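Local coordinates for protein BexL (Amycolatopsis orientalis, PDB 4XRW) that probably catalyses cyclisation and aromatisation of a polyketide chain, as a two-domain aromatase/cyclase in the type II pathway to the natural product BE-7585A, at residues 189-194 with 315-320; 197-202 with 206-211. All coordinates share one frame; numbering follows the deposited sequence.

Contact 1. Residues 189-194 with 315-320; sequences YDFVDQ and RATLGF
Phe191 reaches from the helix that ends at Asp193 to the long helix carrying residues 315-320, and its ring makes the close approaches between them. Its CB leaves the backbone toward the partner helix, and CG lies anti to the backbone N (chi1 -178°), which carries the ring straight out across a separation too wide for backbones to meet: the nearest CA atoms, those of Phe191 and Phe320, are 8.8 Å apart. Along the ring, Phe191 CE1 comes to the backbone of Thr317, 4.0 Å from its O, in an oblique approach. At the tip, Phe191 CZ lies 3.9 Å from Phe320 CB. On the remaining side, Phe191 CE2 is 3.9 Å from Phe320 O, while the carbonyl carbon of Phe320 sits over one face of the ring. The ring of Phe320 itself leads away from the contact, so the ring of Phe191 meets CB and the carbonyl of Phe320, not its ring.

Thr317 adds its methyl, CG2, 4.4 Å from Phe191 CE1. Its hydroxyl OG1 is hydrogen-bonded to Asn313 O one turn earlier in the same helix, which pays for a polar group in a buried place. A long, flat, apolar residue suits position 191, where it must span the space between two helices and lie against backbone as well as side chains.

His324, one turn beyond Phe320 in helix 299-326, also meets the Phe191 ring. Beneath the pair runs the antiparallel sheet: Val192 and Thr317 both rest on Trp264 of strand 257-268, so short and long helix pack side by side on the sheet of this helix-grip domain.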
# COMPACT_ATOMS: atom_id res chain seq x y z
N TYR A 189 -19.70 6.47 -3.67
CA TYR A 189 -18.95 5.26 -3.29
C TYR A 189 -19.25 4.08 -4.19
O TYR A 189 -18.35 3.42 -4.70
CB TYR A 189 -19.26 4.89 -1.84
CG TYR A 189 -18.67 3.56 -1.39
CD1 TYR A 189 -17.38 3.50 -0.83
CD2 TYR A 189 -19.37 2.39 -1.55
CE1 TYR A 189 -16.83 2.27 -0.42
CE2 TYR A 189 -18.84 1.17 -1.15
CZ TYR A 189 -17.58 1.12 -0.58
OH TYR A 189 -17.07 -0.09 -0.19
N ASP A 190 -20.55 3.75 -4.35
CA ASP A 190 -20.95 2.60 -5.16
C ASP A 190 -20.43 2.70 -6.57
O ASP A 190 -20.06 1.70 -7.17
CB ASP A 190 -22.48 2.44 -5.21
CG ASP A 190 -23.09 1.91 -3.89
OD1 ASP A 190 -22.37 1.40 -3.00
OD2 ASP A 190 -24.33 2.01 -3.76
N PHE A 191 -20.44 3.89 -7.16
CA PHE A 191 -19.92 4.04 -8.51
C PHE A 191 -18.43 3.63 -8.61
O PHE A 191 -18.02 2.99 -9.57
CB PHE A 191 -20.08 5.50 -8.99
CG PHE A 191 -19.62 5.74 -10.39
CD1 PHE A 191 -18.29 6.06 -10.68
CD2 PHE A 191 -20.52 5.67 -11.45
CE1 PHE A 191 -17.88 6.27 -11.97
CE2 PHE A 191 -20.11 5.88 -12.74
CZ PHE A 191 -18.79 6.20 -13.01
N VAL A 192 -17.64 4.02 -7.62
CA VAL A 192 -16.19 3.69 -7.63
C VAL A 192 -15.92 2.23 -7.16
O VAL A 192 -15.01 1.57 -7.66
CB VAL A 192 -15.40 4.68 -6.77
CG1 VAL A 192 -13.97 4.40 -6.86
CG2 VAL A 192 -15.67 6.14 -7.25
N ASP A 193 -16.73 1.75 -6.23
CA ASP A 193 -16.62 0.37 -5.73
C ASP A 193 -16.94 -0.66 -6.81
O ASP A 193 -16.23 -1.66 -6.99
CB ASP A 193 -17.55 0.19 -4.53
CG ASP A 193 -17.48 -1.21 -3.91
OD1 ASP A 193 -16.37 -1.70 -3.64
OD2 ASP A 193 -18.56 -1.78 -3.67
N GLN A 194 -18.02 -0.42 -7.55
CA GLN A 194 -18.49 -1.37 -8.53
C GLN A 194 -17.75 -1.24 -9.85
O GLN A 194 -18.30 -0.84 -10.91
CB GLN A 194 -20.02 -1.20 -8.71
CG GLN A 194 -20.75 -1.48 -7.42
CD GLN A 194 -22.26 -1.28 -7.50
OE1 GLN A 194 -22.86 -1.36 -8.56
NE2 GLN A 194 -22.86 -1.02 -6.36
N ARG A 315 -9.86 12.88 -12.20
CA ARG A 315 -10.85 13.93 -12.32
C ARG A 315 -11.94 13.49 -13.29
O ARG A 315 -13.11 13.81 -13.09
CB ARG A 315 -10.20 15.24 -12.80
CG ARG A 315 -9.51 16.05 -11.70
CD ARG A 315 -8.82 17.30 -12.25
NE ARG A 315 -7.72 16.98 -13.16
CZ ARG A 315 -7.77 17.11 -14.49
NH1 ARG A 315 -8.85 17.59 -15.10
NH2 ARG A 315 -6.71 16.78 -15.22
N ALA A 316 -11.54 12.74 -14.32
CA ALA A 316 -12.51 12.16 -15.24
C ALA A 316 -13.45 11.19 -14.52
O ALA A 316 -14.65 11.28 -14.67
CB ALA A 316 -11.82 11.44 -16.40
N THR A 317 -12.89 10.27 -13.73
CA THR A 317 -13.71 9.33 -12.99
C THR A 317 -14.65 10.04 -12.00
O THR A 317 -15.82 9.70 -11.92
CB THR A 317 -12.83 8.28 -12.25
OG1 THR A 317 -12.07 7.53 -13.20
CG2 THR A 317 -13.68 7.32 -11.47
N LEU A 318 -14.15 11.04 -11.27
CA LEU A 318 -14.96 11.80 -10.36
C LEU A 318 -16.12 12.52 -11.10
O LEU A 318 -17.23 12.57 -10.58
CB LEU A 318 -14.11 12.83 -9.63
CG LEU A 318 -13.13 12.20 -8.63
CD1 LEU A 318 -12.09 13.23 -8.21
CD2 LEU A 318 -13.90 11.62 -7.46
N GLY A 319 -15.83 13.02 -12.30
CA GLY A 319 -16.85 13.70 -13.12
C GLY A 319 -17.99 12.77 -13.51
O GLY A 319 -19.17 13.15 -13.43
N PHE A 320 -17.65 11.56 -13.94
CA PHE A 320 -18.66 10.56 -14.29
C PHE A 320 -19.36 10.03 -13.07
O PHE A 320 -20.54 9.72 -13.13
CB PHE A 320 -18.06 9.43 -15.13
CG PHE A 320 -17.68 9.86 -16.53
CD1 PHE A 320 -18.65 10.34 -17.41
CD2 PHE A 320 -16.37 9.82 -16.95
CE1 PHE A 320 -18.29 10.80 -18.69
CE2 PHE A 320 -16.00 10.26 -18.22
CZ PHE A 320 -16.96 10.74 -19.09

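Contact 2. Residues 197-202 with 206-211; sequences LWAERL and SSVDLR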
# COMPACT_ATOMS: atom_id res chain seq x y z
N LEU A 197 -18.40 -2.52 -13.61
CA LEU A 197 -19.26 -1.76 -14.52
C LEU A 197 -18.53 -0.65 -15.26
O LEU A 197 -19.13 0.08 -16.07
CB LEU A 197 -20.43 -1.17 -13.73
CG LEU A 197 -21.31 -2.19 -12.96
CD1 LEU A 197 -22.39 -1.47 -12.20
CD2 LEU A 197 -21.96 -3.23 -13.91
N TRP A 198 -17.24 -0.46 -14.98
CA TRP A 198 -16.51 0.65 -15.58
C TRP A 198 -16.28 0.52 -17.08
O TRP A 198 -16.06 1.53 -17.74
CB TRP A 198 -15.15 0.83 -14.88
CG TRP A 198 -15.20 1.44 -13.54
CD1 TRP A 198 -16.29 1.86 -12.84
CD2 TRP A 198 -14.07 1.71 -12.70
NE1 TRP A 198 -15.93 2.38 -11.63
CE2 TRP A 198 -14.57 2.32 -11.52
CE3 TRP A 198 -12.70 1.52 -12.84
CZ2 TRP A 198 -13.74 2.72 -10.49
CZ3 TRP A 198 -11.87 1.93 -11.81
CH2 TRP A 198 -12.40 2.51 -10.64
N ALA A 199 -16.33 -0.69 -17.65
CA ALA A 199 -16.17 -0.79 -19.10
C ALA A 199 -17.38 -0.17 -19.81
O ALA A 199 -17.26 0.25 -20.95
CB ALA A 199 -15.99 -2.23 -19.54
N GLU A 200 -18.53 -0.09 -19.14
CA GLU A 200 -19.73 0.52 -19.75
C GLU A 200 -19.92 1.97 -19.29
O GLU A 200 -20.69 2.72 -19.90
CB GLU A 200 -20.97 -0.36 -19.48
CG GLU A 200 -21.61 -0.24 -18.12
CD GLU A 200 -22.17 -1.59 -17.57
OE1 GLU A 200 -23.35 -1.60 -17.11
OE2 GLU A 200 -21.43 -2.61 -17.56
N ARG A 201 -19.20 2.39 -18.25
CA ARG A 201 -19.43 3.72 -17.62
C ARG A 201 -18.30 4.71 -17.79
O ARG A 201 -18.51 5.91 -17.58
CB ARG A 201 -19.72 3.57 -16.13
CG ARG A 201 -20.97 2.79 -15.81
CD ARG A 201 -21.11 2.54 -14.36
NE ARG A 201 -22.45 2.08 -14.05
CZ ARG A 201 -22.96 1.98 -12.82
NH1 ARG A 201 -22.23 2.27 -11.75
NH2 ARG A 201 -24.21 1.59 -12.66
N LEU A 202 -17.10 4.24 -18.16
CA LEU A 202 -15.97 5.12 -18.32
C LEU A 202 -15.36 4.99 -19.72
O LEU A 202 -15.18 3.89 -20.22
CB LEU A 202 -14.90 4.83 -17.26
CG LEU A 202 -15.30 4.98 -15.79
CD1 LEU A 202 -14.14 4.53 -14.92
CD2 LEU A 202 -15.70 6.39 -15.41
N SER A 206 -11.73 -0.29 -21.52
CA SER A 206 -12.29 -1.21 -22.53
C SER A 206 -12.71 -2.55 -21.99
O SER A 206 -13.53 -3.23 -22.59
CB SER A 206 -11.27 -1.44 -23.65
OG SER A 206 -10.10 -1.93 -23.08
N SER A 207 -12.17 -2.96 -20.85
CA SER A 207 -12.49 -4.26 -20.29
C SER A 207 -12.05 -4.30 -18.84
O SER A 207 -11.06 -3.62 -18.50
CB SER A 207 -11.77 -5.34 -21.09
OG SER A 207 -12.13 -6.65 -20.68
N VAL A 208 -12.79 -5.03 -18.00
CA VAL A 208 -12.49 -5.16 -16.56
C VAL A 208 -12.60 -6.59 -16.13
O VAL A 208 -13.49 -7.36 -16.56
CB VAL A 208 -13.44 -4.27 -15.69
CG1 VAL A 208 -13.20 -4.46 -14.18
CG2 VAL A 208 -13.27 -2.83 -16.05
N ASP A 209 -11.66 -6.97 -15.26
CA ASP A 209 -11.56 -8.31 -14.68
C ASP A 209 -11.44 -8.07 -13.19
O ASP A 209 -10.33 -7.88 -12.67
CB ASP A 209 -10.37 -9.06 -15.32
CG ASP A 209 -10.03 -10.39 -14.65
OD1 ASP A 209 -10.84 -10.91 -13.86
OD2 ASP A 209 -8.91 -10.90 -14.96
N LEU A 210 -12.60 -7.95 -12.51
CA LEU A 210 -12.66 -7.67 -11.07
C LEU A 210 -12.87 -8.95 -10.27
O LEU A 210 -13.88 -9.63 -10.41
CB LEU A 210 -13.79 -6.69 -10.75
CG LEU A 210 -14.00 -6.35 -9.27
CD1 LEU A 210 -12.80 -5.69 -8.66
CD2 LEU A 210 -15.22 -5.48 -9.07
N ARG A 211 -11.91 -9.27 -9.41
CA ARG A 211 -12.02 -10.44 -8.55
C ARG A 211 -12.29 -9.95 -7.15
O ARG A 211 -11.61 -9.04 -6.69
CB ARG A 211 -10.76 -11.28 -8.58
CG ARG A 211 -10.39 -11.87 -9.95
CD ARG A 211 -9.05 -11.35 -10.38
NE ARG A 211 -8.65 -11.76 -11.74
CZ ARG A 211 -7.48 -12.32 -12.03
NH1 ARG A 211 -6.58 -12.54 -11.06
NH2 ARG A 211 -7.20 -12.64 -13.29
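Ala199 and Val208 face each other where the short helix 198-201 lies beside the edge strand 205-212, and small apolar contacts join them. Ala199 CB is 4.5 Å from Val208 CG2, and Val208 CG2 is 4.3 Å from Trp198 CB. A beta-branched residue suits the strand, and CG2, anti to the carbonyl carbon, is the methyl that meets the helix.

Side chain against backbone is the second kind. Val208 CG2 lies 4.1 Å from Ala199 N, and Ala199 CB is 4.0 Å from Ser206 O, close also to Ser207 N. The methyl of alanine is short enough for the helix to come near the strand, with Ala199 CA and Ser206 CA 5.2 Å apart. The CB atoms of both serines point away from the helix.

One salt bridge runs along the strand. Arg211 grips Asp209 side-on, two residues away: Arg211 NE reaches Asp209 OD1 from above the carboxylate plane, and Arg211 NH2 lies 3.0 Å from Asp209 OD2. In the helix segment, Trp198 NE1 bonds to Phe191 O.

Flat groups within 197-202 are packed over by leucines. Leu197 CD1 sits over the centre of the Arg201 guanidinium, 3.5 Å above its plane, while Leu202 CD1 lies on a face of the Trp198 ring, toward its rim.

Strand 205-212 is an outermost strand of the antiparallel sheet and pairs with strand 217-225, where Val208 touches Leu220 and Trp198 touches Met222. Helix 198-201 is thus lodged between this sheet edge and helices 185-193 and 299-326.

How the contacts relate
Contacts 1 and 2 lie about 12 Å apart, centre to centre, in the second of the two polyketide cyclase regions, and residues 197-202 bring them together. Trp198 NE1 is 3.0 Å from Phe191 O, a probable hydrogen bond that ties the second short helix to the end of the first. Packing continues the join: Phe191 CD2 lies 3.8 Å from Arg201 NH1, and Leu202 CD2 is 3.8 Å from Phe320 CD2. Helices 185-193 and 198-201 follow one another in the chain, so contact 1 packs the first against the long helix and contact 2 sets the second against the sheet edge. Together they form one continuous packed region of the helix-grip fold.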